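PDB 2WW8: CELL WALL surface anchor family protein from Streptococcus pneumoniae, which is the adhesin of the pneumococcal pilus, known as RrgA, and probably attaches the bacterium to host cells. Local coordinates for residues S629-N633 with G634-G638; T573-L576 with E577-R581; N197-D201 with N202-I206; E368-T371 with Q372-Q376. One frame throughout, in Å; residues are numbered along the deposited sequence.

Interaction 1. Residues S629-N633 with G634-G638; sequences SRLEN and GQAVG
Val637 packs its CG2 methyl over one face of the Arg630 guanidinium, 3.6 Å from Arg630 CZ, on the face of a two-stranded antiparallel hairpin that also carries Glu632. Arg630 reaches this place because chi1 (61°) tucks CG in between the two backbone branches, N and C, after which the chain runs extended from CG to NE and passes obliquely over the valine. CG2 of Val637 lies toward the rim of the guanidinium and also touches Glu632 CB at 3.8 Å. Glu632, with CG opposite its own N (chi1 -176°) and an extended chain, stands at about a right angle to the valine and brings one carboxylate oxygen to the guanidinium edge. There Arg630 NE (2.7 Å) and Arg630 NH2 (3.0 Å) both close on Glu632 OE2, NE from the anti side and NH2 from the syn side, in a side-on salt bridge lying in the guanidinium plane. Across the other face of the hairpin, Leu631 CD2 rests on Ala636 CB at 3.6 Å, and Leu631 also packs on Tyr621 and Leu623 of strand 621-625. Backbone bonds pair Arg630 with Val637 and Glu632 with Gln635 in both directions, and a type I' turn from Glu632 to Gln635 joins the strands; Asn633 and Gly634 at its corners both have positive phi. The chemistry implies a division of labour: one face lays aliphatic groups against strand 621-625 and Leu647, while on the exposed face a methyl covers an ion pair whose two N-H groups converge on a single oxygen, probably restraining the arginine's rotation.

Interaction 2. Residues T573-L576 with E577-R581; sequences TKIL and EQLNR
Lys574 turns CG toward the side of its own backbone N (chi1 -50°) and bends again at chi2 (-63°), while Glu577 sends CG opposite its N (chi1 168°) and runs on extended; the two chains therefore run alongside each other in the same direction. Their ends form a loose salt bridge, Lys574 NZ to Glu577 OE1 at 3.6 Å, and the carboxylate also lies along the lysine's aliphatic part, with Glu577 OE2 3.8 Å from Lys574 CB. Next to this pair, facing the interior, Ile575 and Leu579, four residues apart, keep company along the helix, and Ile575 CG2 meets Leu579 CD1 at 4.0 Å. Both reach strand 533-539, Ile575 at Ile539 and Leu579 at Val537, and Leu579 also touches Phe383 and Ile385 of strand 379-386. The backbone beneath is already helical: Leu579 N donates to Ile575 O and Asn580 N to Leu576 O, both nearly straight, and Gln578 N to Lys574 O at 3.1 Å. A water accepts from Glu577 N at 2.7 Å and donates to Thr573 O at 2.8 Å, linking amide and carbonyl in the first turn. Lys574 occupies the N-cap position. This is the N-terminal turn of amphipathic helix 575-583, laid against a parallel sheet beside helix 247-263, an arrangement consistent with a von Willebrand factor A-type (integrin I-like) domain.

Interaction 3. Residues N197-D201 with N202-I206; sequences NNLDD and NQYGI
Gln203 and Asp201 meet where a beta hairpin reverses through a type I turn, Leu199 to Asn202, between strands 187-196 and 203-218, with a bulge at each side. Followed outward, Gln203 CB lies 4.1 Å from Asn198 CB, its partner across the strand pair. With chi1 at -79°, Gln203 CG comes 3.6 Å from Asp201 OD2; the chain then runs extended, carrying CD past that same oxygen. At the tip NE2 is modelled very close to Asp201 OD2, so the length of this hydrogen bond is doubtful, with carboxylate and amide planes turned 71° apart. The other oxygen, Asp201 OD1, forms a salt bridge with Arg681, so the carboxylate is shared between the turn and strand 673-682. Along the backbone, Gln203 O accepts from both Asn197 N and Asn198 N, both approaching from one side of the carbonyl plane: a classic beta bulge. Asn202 and Gln203 both face Asn198, a G1 bulge, which matches the positive phi of Asn202. Asn202 also uses its ND2 for Asp720, and the same nitrogen donates to a water that in turn donates to Asp201 O. Elsewhere at the turn, Leu199 and Tyr204 cross at a slant, and Leu199 CD1 comes to 3.5 Å from Tyr204 OH.

Interaction 4. Residues E368-T371 with Q372-Q376; sequences EILT and QQARQ
This is a local contact between successive turns at the C-terminal end of helix 359-373, where the chain leaves the helix at Ala374. Three backbone bonds hold the last turns: Gln372 N to Glu368 O (2.8 Å), Gln373 N to Ile369 O (2.7 Å) and Ala374 N to Leu370 O (3.0 Å). Glu368 and Gln372 extend together, Gln372 NE2 lying 3.8 Å from Glu368 CG with the amide and carboxylate planes nearly perpendicular, 85° apart. Glu368 OE1 finds its salt bridge with Lys365 instead. Gln373, its chain extended, slants across Ile369 and brings NE2 within 3.9 Å of Ile369 CG2. Its amide is then spent on the backbone of another part of the chain, OE1 on Leu324 N and NE2 on Leu322 O. The Thr371 side chain lies about 4 Å from a bound calcium, and its OG1 bonds to the backbone O of Asp367, which binds calcium with Asn526 and Asp530. Farther round, Leu370 CD2 touches Ala374 CB at 4.1 Å. The helix end thus rests on the parallel sheet: Ile369 on strand 269-275, Ile369 and Leu370 on strand 225-232, and Leu370 with Ala374 on strand 379-386.

From the N terminus the contacts follow in series, interaction 3, 4, 2, then 1; none nests in or crosses another. Interaction 3 closes the hairpin between strands 187-196 and 203-218, and interaction 1 closes the short one at 630-637; their nearest atoms are about 14 Å apart. Between them in sequence lie the two helical contacts, which close no loop but lie at helix ends: interaction 4 at the C-terminal end of helix 359-373, interaction 2 at the start of helix 575-583. Both helices pack on the same parallel sheet, with contact centres about 26 Å apart. Interactions 3 and 4 are farthest apart, about 62 Å between centres, in this elongated chain.

Interaction 1. Residues S629-N633 with G634-G638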
loop_
_atom_site.group_PDB
_atom_site.type_symbol
_atom_site.label_atom_id
_atom_site.label_comp_id
_atom_site.label_asym_id
_atom_site.label_seq_id
_atom_site.Cartn_x
_atom_site.Cartn_y
_atom_site.Cartn_z
ATOM N N SER A 629 2.716 -2.855 18.567
ATOM C CA SER A 629 3.599 -2.007 19.366
ATOM C C SER A 629 3.672 -0.596 18.801
ATOM O O SER A 629 3.296 -0.315 17.635
ATOM C CB SER A 629 5.007 -2.633 19.585
ATOM O OG SER A 629 5.714 -2.716 18.363
ATOM N N ARG A 630 4.103 0.336 19.659
ATOM C CA ARG A 630 4.171 1.757 19.267
ATOM C C ARG A 630 5.214 2.473 20.107
ATOM O O ARG A 630 5.476 2.056 21.236
ATOM C CB ARG A 630 2.800 2.462 19.464
ATOM C CG ARG A 630 2.323 2.453 20.925
ATOM C CD ARG A 630 0.888 2.997 21.063
ATOM N NE ARG A 630 0.437 2.884 22.447
ATOM C CZ ARG A 630 -0.091 1.804 23.016
ATOM N NH1 ARG A 630 -0.243 0.682 22.317
ATOM N NH2 ARG A 630 -0.440 1.829 24.310
ATOM N N LEU A 631 5.783 3.544 19.588
ATOM C CA LEU A 631 6.418 4.510 20.498
ATOM C C LEU A 631 5.400 5.446 21.075
ATOM O O LEU A 631 4.590 6.060 20.344
ATOM C CB LEU A 631 7.551 5.328 19.861
ATOM C CG LEU A 631 8.688 4.381 19.369
ATOM C CD1 LEU A 631 9.819 5.281 18.869
ATOM C CD2 LEU A 631 9.226 3.456 20.494
ATOM N N GLU A 632 5.447 5.552 22.390
ATOM C CA GLU A 632 4.481 6.403 23.040
ATOM C C GLU A 632 5.288 7.341 23.925
ATOM O O GLU A 632 5.959 6.926 24.853
ATOM C CB GLU A 632 3.472 5.521 23.814
ATOM C CG GLU A 632 2.365 6.279 24.451
ATOM C CD GLU A 632 1.389 5.326 25.194
ATOM O OE1 GLU A 632 1.394 5.336 26.456
ATOM O OE2 GLU A 632 0.625 4.577 24.529
ATOM N N ASN A 633 5.221 8.634 23.650
ATOM C CA ASN A 633 6.069 9.599 24.357
ATOM C C ASN A 633 7.554 9.171 24.382
ATOM O O ASN A 633 8.254 9.349 25.388
ATOM C CB ASN A 633 5.571 9.835 25.776
ATOM C CG ASN A 633 5.981 11.232 26.270
ATOM O OD1 ASN A 633 6.180 12.120 25.469
ATOM N ND2 ASN A 633 6.197 11.388 27.536
ATOM N N GLY A 634 8.013 8.611 23.271
ATOM C CA GLY A 634 9.403 8.162 23.152
ATOM C C GLY A 634 9.698 6.760 23.653
ATOM O O GLY A 634 10.817 6.291 23.424
ATOM N N GLN A 635 8.731 6.088 24.297
ATOM C CA GLN A 635 8.992 4.780 24.907
ATOM C C GLN A 635 8.246 3.690 24.155
ATOM O O GLN A 635 7.095 3.899 23.771
ATOM C CB GLN A 635 8.491 4.684 26.352
ATOM C CG GLN A 635 9.026 5.747 27.298
ATOM C CD GLN A 635 10.535 5.816 27.203
ATOM O OE1 GLN A 635 11.228 4.823 27.459
ATOM N NE2 GLN A 635 11.050 6.967 26.784
ATOM N N ALA A 636 8.862 2.519 24.003
ATOM C CA ALA A 636 8.222 1.451 23.234
ATOM C C ALA A 636 7.284 0.689 24.162
ATOM O O ALA A 636 7.691 0.148 25.218
ATOM C CB ALA A 636 9.277 0.526 22.558
ATOM N N VAL A 637 6.022 0.622 23.770
ATOM C CA VAL A 637 5.041 -0.057 24.636
ATOM C C VAL A 637 4.193 -1.029 23.800
ATOM O O VAL A 637 4.177 -0.931 22.558
ATOM C CB VAL A 637 4.084 0.939 25.361
ATOM C CG1 VAL A 637 4.860 1.827 26.384
ATOM C CG2 VAL A 637 3.248 1.755 24.386
ATOM N N GLY A 638 3.489 -1.950 24.447
ATOM C CA GLY A 638 2.538 -2.817 23.727
ATOM C C GLY A 638 3.228 -3.982 23.011
ATOM O O GLY A 638 4.341 -4.355 23.382
#

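Interaction 2. Residues T573-L576 with E577-R581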
loop_
_atom_site.group_PDB
_atom_site.type_symbol
_atom_site.label_atom_id
_atom_site.label_comp_id
_atom_site.label_asym_id
_atom_site.label_seq_id
_atom_site.Cartn_x
_atom_site.Cartn_y
_atom_site.Cartn_z
ATOM N N THR A 573 -3.550 -27.087 19.494
ATOM C CA THR A 573 -3.101 -25.766 19.066
ATOM C C THR A 573 -1.543 -25.713 19.017
ATOM O O THR A 573 -0.994 -24.713 18.538
ATOM C CB THR A 573 -3.599 -24.580 19.959
ATOM O OG1 THR A 573 -3.037 -24.662 21.277
ATOM C CG2 THR A 573 -5.149 -24.429 20.073
ATOM N N LYS A 574 -0.834 -26.761 19.459
ATOM C CA LYS A 574 0.647 -26.766 19.529
ATOM C C LYS A 574 1.323 -27.706 18.524
ATOM O O LYS A 574 2.521 -27.966 18.614
ATOM C CB LYS A 574 1.182 -27.189 20.904
ATOM C CG LYS A 574 0.611 -26.517 22.154
ATOM C CD LYS A 574 0.897 -25.083 22.176
ATOM C CE LYS A 574 0.505 -24.454 23.521
ATOM N NZ LYS A 574 1.568 -23.469 23.817
ATOM N N ILE A 575 0.551 -28.278 17.609
ATOM C CA ILE A 575 1.144 -29.020 16.516
ATOM C C ILE A 575 2.157 -28.202 15.698
ATOM O O ILE A 575 3.295 -28.618 15.504
ATOM C CB ILE A 575 0.053 -29.604 15.617
ATOM C CG1 ILE A 575 -0.874 -30.527 16.432
ATOM C CG2 ILE A 575 0.680 -30.318 14.355
ATOM C CD1 ILE A 575 -2.206 -30.711 15.706
ATOM N N LEU A 576 1.812 -26.995 15.267
ATOM C CA LEU A 576 2.774 -26.188 14.529
ATOM C C LEU A 576 4.048 -25.926 15.355
ATOM O O LEU A 576 5.183 -26.082 14.854
ATOM C CB LEU A 576 2.143 -24.880 14.026
ATOM C CG LEU A 576 3.100 -24.010 13.199
ATOM C CD1 LEU A 576 3.794 -24.847 12.034
ATOM C CD2 LEU A 576 2.410 -22.726 12.732
ATOM N N GLU A 577 3.856 -25.577 16.626
ATOM C CA GLU A 577 4.991 -25.283 17.464
ATOM C C GLU A 577 5.936 -26.484 17.446
ATOM O O GLU A 577 7.151 -26.319 17.399
ATOM C CB GLU A 577 4.507 -24.965 18.877
ATOM C CG GLU A 577 5.583 -24.904 19.963
ATOM C CD GLU A 577 4.835 -24.808 21.314
ATOM O OE1 GLU A 577 4.406 -23.682 21.668
ATOM O OE2 GLU A 577 4.585 -25.861 21.971
ATOM N N GLN A 578 5.388 -27.695 17.478
ATOM C CA GLN A 578 6.285 -28.861 17.537
ATOM C C GLN A 578 6.989 -29.191 16.219
ATOM O O GLN A 578 8.187 -29.516 16.213
ATOM C CB GLN A 578 5.539 -30.039 18.135
ATOM C CG GLN A 578 6.397 -31.213 18.437
ATOM C CD GLN A 578 7.594 -30.901 19.333
ATOM O OE1 GLN A 578 8.720 -31.267 18.963
ATOM N NE2 GLN A 578 7.395 -30.189 20.433
ATOM N N LEU A 579 6.252 -29.061 15.111
ATOM C CA LEU A 579 6.830 -29.173 13.779
ATOM C C LEU A 579 7.905 -28.104 13.634
ATOM O O LEU A 579 9.001 -28.382 13.115
ATOM C CB LEU A 579 5.786 -28.961 12.684
ATOM C CG LEU A 579 4.733 -30.054 12.553
ATOM C CD1 LEU A 579 3.592 -29.596 11.645
ATOM C CD2 LEU A 579 5.308 -31.371 11.991
ATOM N N ASN A 580 7.572 -26.885 14.044
ATOM C CA ASN A 580 8.580 -25.840 14.019
ATOM C C ASN A 580 9.867 -26.128 14.829
ATOM O O ASN A 580 10.975 -25.816 14.392
ATOM C CB ASN A 580 7.930 -24.513 14.439
ATOM C CG ASN A 580 8.664 -23.324 13.860
ATOM O OD1 ASN A 580 9.294 -23.393 12.802
ATOM N ND2 ASN A 580 8.675 -22.258 14.604
ATOM N N ARG A 581 9.731 -26.658 16.038
ATOM C CA ARG A 581 10.839 -27.092 16.868
ATOM C C ARG A 581 11.716 -28.116 16.126
ATOM O O ARG A 581 12.944 -27.993 16.109
ATOM C CB ARG A 581 10.277 -27.718 18.173
ATOM C CG ARG A 581 11.348 -27.882 19.258
ATOM C CD ARG A 581 10.783 -28.392 20.585
ATOM N NE ARG A 581 10.332 -29.800 20.526
ATOM C CZ ARG A 581 11.112 -30.886 20.609
ATOM N NH1 ARG A 581 12.417 -30.790 20.770
ATOM N NH2 ARG A 581 10.599 -32.093 20.577
HETATM O O HOH W 1 1.480 -24.486 17.346
#

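Interaction 3. Residues N197-D201 with N202-I206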
loop_
_atom_site.group_PDB
_atom_site.type_symbol
_atom_site.label_atom_id
_atom_site.label_comp_id
_atom_site.label_asym_id
_atom_site.label_seq_id
_atom_site.Cartn_x
_atom_site.Cartn_y
_atom_site.Cartn_z
ATOM N N ASN A 197 -2.218 17.469 4.082
ATOM C CA ASN A 197 -2.724 18.121 5.291
ATOM C C ASN A 197 -3.330 19.476 5.030
ATOM O O ASN A 197 -4.353 19.813 5.610
ATOM C CB ASN A 197 -1.655 18.280 6.363
ATOM C CG ASN A 197 -1.070 16.934 6.771
ATOM O OD1 ASN A 197 -1.730 15.909 6.630
ATOM N ND2 ASN A 197 0.174 16.925 7.211
ATOM N N ASN A 198 -2.680 20.260 4.185
ATOM C CA ASN A 198 -3.250 21.557 3.831
ATOM C C ASN A 198 -2.655 21.933 2.464
ATOM O O ASN A 198 -1.473 22.273 2.340
ATOM C CB ASN A 198 -2.956 22.564 4.959
ATOM C CG ASN A 198 -3.650 23.889 4.754
ATOM O OD1 ASN A 198 -3.846 24.336 3.622
ATOM N ND2 ASN A 198 -4.024 24.543 5.845
ATOM N N LEU A 199 -3.487 21.843 1.430
ATOM C CA LEU A 199 -2.990 21.993 0.069
ATOM C C LEU A 199 -2.440 23.393 -0.227
ATOM O O LEU A 199 -1.323 23.494 -0.763
ATOM C CB LEU A 199 -3.964 21.502 -1.020
ATOM C CG LEU A 199 -3.422 21.459 -2.457
ATOM C CD1 LEU A 199 -2.169 20.568 -2.636
ATOM C CD2 LEU A 199 -4.562 21.060 -3.388
ATOM N N ASP A 200 -3.217 24.414 0.136
ATOM C CA ASP A 200 -2.881 25.822 -0.065
ATOM C C ASP A 200 -1.629 26.226 0.672
ATOM O O ASP A 200 -0.913 27.128 0.244
ATOM C CB ASP A 200 -4.028 26.768 0.331
ATOM C CG ASP A 200 -5.253 26.607 -0.569
ATOM O OD1 ASP A 200 -5.245 25.832 -1.566
ATOM O OD2 ASP A 200 -6.266 27.281 -0.278
ATOM N N ASP A 201 -1.359 25.563 1.780
ATOM C CA ASP A 201 -0.146 25.840 2.524
ATOM C C ASP A 201 1.006 24.825 2.322
ATOM O O ASP A 201 2.031 24.849 3.021
ATOM C CB ASP A 201 -0.572 25.977 3.979
ATOM C CG ASP A 201 0.521 26.556 4.841
ATOM O OD1 ASP A 201 1.072 27.601 4.439
ATOM O OD2 ASP A 201 0.820 25.950 5.904
ATOM N N ASN A 202 0.848 23.927 1.356
ATOM C CA ASN A 202 1.897 22.960 1.015
ATOM C C ASN A 202 2.390 22.029 2.120
ATOM O O ASN A 202 3.607 21.825 2.256
ATOM C CB ASN A 202 3.094 23.706 0.437
ATOM C CG ASN A 202 2.693 24.586 -0.737
ATOM O OD1 ASN A 202 2.026 24.118 -1.669
ATOM N ND2 ASN A 202 3.074 25.863 -0.688
ATOM N N GLN A 203 1.442 21.456 2.859
ATOM C CA GLN A 203 1.682 20.651 4.056
ATOM C C GLN A 203 1.208 19.252 3.737
ATOM O O GLN A 203 0.066 19.070 3.283
ATOM C CB GLN A 203 0.851 21.178 5.222
ATOM C CG GLN A 203 1.460 22.397 5.875
ATOM C CD GLN A 203 0.724 22.838 7.117
ATOM O OE1 GLN A 203 0.242 22.004 7.881
ATOM N NE2 GLN A 203 0.605 24.144 7.321
ATOM N N TYR A 204 2.101 18.287 3.955
ATOM C CA TYR A 204 1.810 16.884 3.620
ATOM C C TYR A 204 2.285 15.960 4.708
ATOM O O TYR A 204 3.285 16.227 5.418
ATOM C CB TYR A 204 2.582 16.509 2.349
ATOM C CG TYR A 204 2.239 17.380 1.141
ATOM C CD1 TYR A 204 2.840 18.620 0.952
ATOM C CD2 TYR A 204 1.277 16.968 0.233
ATOM C CE1 TYR A 204 2.516 19.418 -0.163
ATOM C CE2 TYR A 204 0.961 17.733 -0.874
ATOM C CZ TYR A 204 1.566 18.956 -1.065
ATOM O OH TYR A 204 1.201 19.701 -2.194
ATOM N N GLY A 205 1.581 14.833 4.791
ATOM C CA GLY A 205 2.066 13.732 5.612
ATOM C C GLY A 205 2.874 12.709 4.816
ATOM O O GLY A 205 2.453 12.340 3.709
ATOM N N ILE A 206 3.984 12.244 5.397
ATOM C CA ILE A 206 4.892 11.322 4.758
ATOM C C ILE A 206 4.854 10.022 5.568
ATOM O O ILE A 206 4.844 10.055 6.794
ATOM C CB ILE A 206 6.355 11.845 4.774
ATOM C CG1 ILE A 206 6.440 13.245 4.154
ATOM C CG2 ILE A 206 7.200 10.939 3.909
ATOM C CD1 ILE A 206 6.022 13.278 2.718
HETATM O O HOH W 2 4.444 26.509 1.714
#

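Interaction 4. Residues E368-T371 with Q372-Q376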
loop_
_atom_site.group_PDB
_atom_site.type_symbol
_atom_site.label_atom_id
_atom_site.label_comp_id
_atom_site.label_asym_id
_atom_site.label_seq_id
_atom_site.Cartn_x
_atom_site.Cartn_y
_atom_site.Cartn_z
ATOM N N GLU A 368 9.658 -44.238 -1.298
ATOM C CA GLU A 368 9.594 -44.238 -2.761
ATOM C C GLU A 368 9.856 -42.865 -3.375
ATOM O O GLU A 368 10.694 -42.719 -4.283
ATOM C CB GLU A 368 8.224 -44.782 -3.248
ATOM C CG GLU A 368 8.001 -44.710 -4.730
ATOM C CD GLU A 368 6.666 -45.396 -5.132
ATOM O OE1 GLU A 368 5.741 -45.655 -4.321
ATOM O OE2 GLU A 368 6.540 -45.744 -6.311
ATOM N N ILE A 369 9.153 -41.844 -2.895
ATOM C CA ILE A 369 9.380 -40.484 -3.382
ATOM C C ILE A 369 10.844 -40.043 -3.209
ATOM O O ILE A 369 11.439 -39.529 -4.145
ATOM C CB ILE A 369 8.425 -39.465 -2.709
ATOM C CG1 ILE A 369 7.001 -39.795 -3.186
ATOM C CG2 ILE A 369 8.879 -37.995 -2.964
ATOM C CD1 ILE A 369 5.984 -39.018 -2.415
ATOM N N LEU A 370 11.397 -40.191 -2.011
ATOM C CA LEU A 370 12.811 -39.767 -1.767
ATOM C C LEU A 370 13.786 -40.621 -2.576
ATOM O O LEU A 370 14.696 -40.082 -3.216
ATOM C CB LEU A 370 13.073 -39.873 -0.279
ATOM C CG LEU A 370 12.369 -38.816 0.563
ATOM C CD1 LEU A 370 12.487 -39.223 2.016
ATOM C CD2 LEU A 370 12.995 -37.360 0.281
ATOM N N THR A 371 13.554 -41.938 -2.630
ATOM C CA THR A 371 14.431 -42.790 -3.417
ATOM C C THR A 371 14.418 -42.357 -4.906
ATOM O O THR A 371 15.448 -42.277 -5.587
ATOM C CB THR A 371 14.089 -44.307 -3.183
ATOM O OG1 THR A 371 14.369 -44.628 -1.801
ATOM C CG2 THR A 371 15.034 -45.162 -4.055
ATOM N N GLN A 372 13.218 -42.138 -5.431
ATOM C CA GLN A 372 13.078 -41.926 -6.869
ATOM C C GLN A 372 13.332 -40.487 -7.260
ATOM O O GLN A 372 13.855 -40.251 -8.341
ATOM C CB GLN A 372 11.692 -42.321 -7.336
ATOM C CG GLN A 372 11.599 -43.846 -7.267
ATOM C CD GLN A 372 10.284 -44.274 -7.820
ATOM O OE1 GLN A 372 9.512 -43.421 -8.267
ATOM N NE2 GLN A 372 10.000 -45.567 -7.788
ATOM N N GLN A 373 12.995 -39.547 -6.383
ATOM C CA GLN A 373 13.001 -38.138 -6.816
ATOM C C GLN A 373 13.986 -37.210 -6.088
ATOM O O GLN A 373 14.242 -36.137 -6.606
ATOM C CB GLN A 373 11.611 -37.545 -6.675
ATOM C CG GLN A 373 10.490 -38.400 -7.378
ATOM C CD GLN A 373 9.132 -37.744 -7.076
ATOM O OE1 GLN A 373 9.023 -36.517 -7.121
ATOM N NE2 GLN A 373 8.131 -38.509 -6.776
ATOM N N ALA A 374 14.529 -37.587 -4.938
ATOM C CA ALA A 374 15.401 -36.674 -4.202
ATOM C C ALA A 374 16.702 -36.429 -4.978
ATOM O O ALA A 374 17.204 -37.294 -5.722
ATOM C CB ALA A 374 15.724 -37.246 -2.809
ATOM N N ARG A 375 17.247 -35.232 -4.784
ATOM C CA ARG A 375 18.554 -34.946 -5.275
ATOM C C ARG A 375 19.656 -35.729 -4.568
ATOM O O ARG A 375 19.541 -36.080 -3.403
ATOM C CB ARG A 375 18.834 -33.440 -5.256
ATOM C CG ARG A 375 17.807 -32.708 -6.129
ATOM C CD ARG A 375 17.885 -31.232 -5.763
ATOM N NE ARG A 375 17.150 -31.035 -4.515
ATOM C CZ ARG A 375 16.758 -29.834 -4.095
ATOM N NH1 ARG A 375 17.168 -28.770 -4.767
ATOM N NH2 ARG A 375 16.082 -29.701 -2.967
ATOM N N GLN A 376 20.746 -35.969 -5.282
ATOM C CA GLN A 376 21.907 -36.627 -4.687
ATOM C C GLN A 376 22.489 -35.876 -3.460
ATOM O O GLN A 376 22.724 -36.466 -2.401
ATOM C CB GLN A 376 22.997 -36.830 -5.747
ATOM C CG GLN A 376 24.263 -37.509 -5.121
ATOM C CD GLN A 376 25.403 -37.717 -6.095
ATOM O OE1 GLN A 376 26.453 -37.083 -5.952
ATOM N NE2 GLN A 376 25.221 -38.586 -7.098
#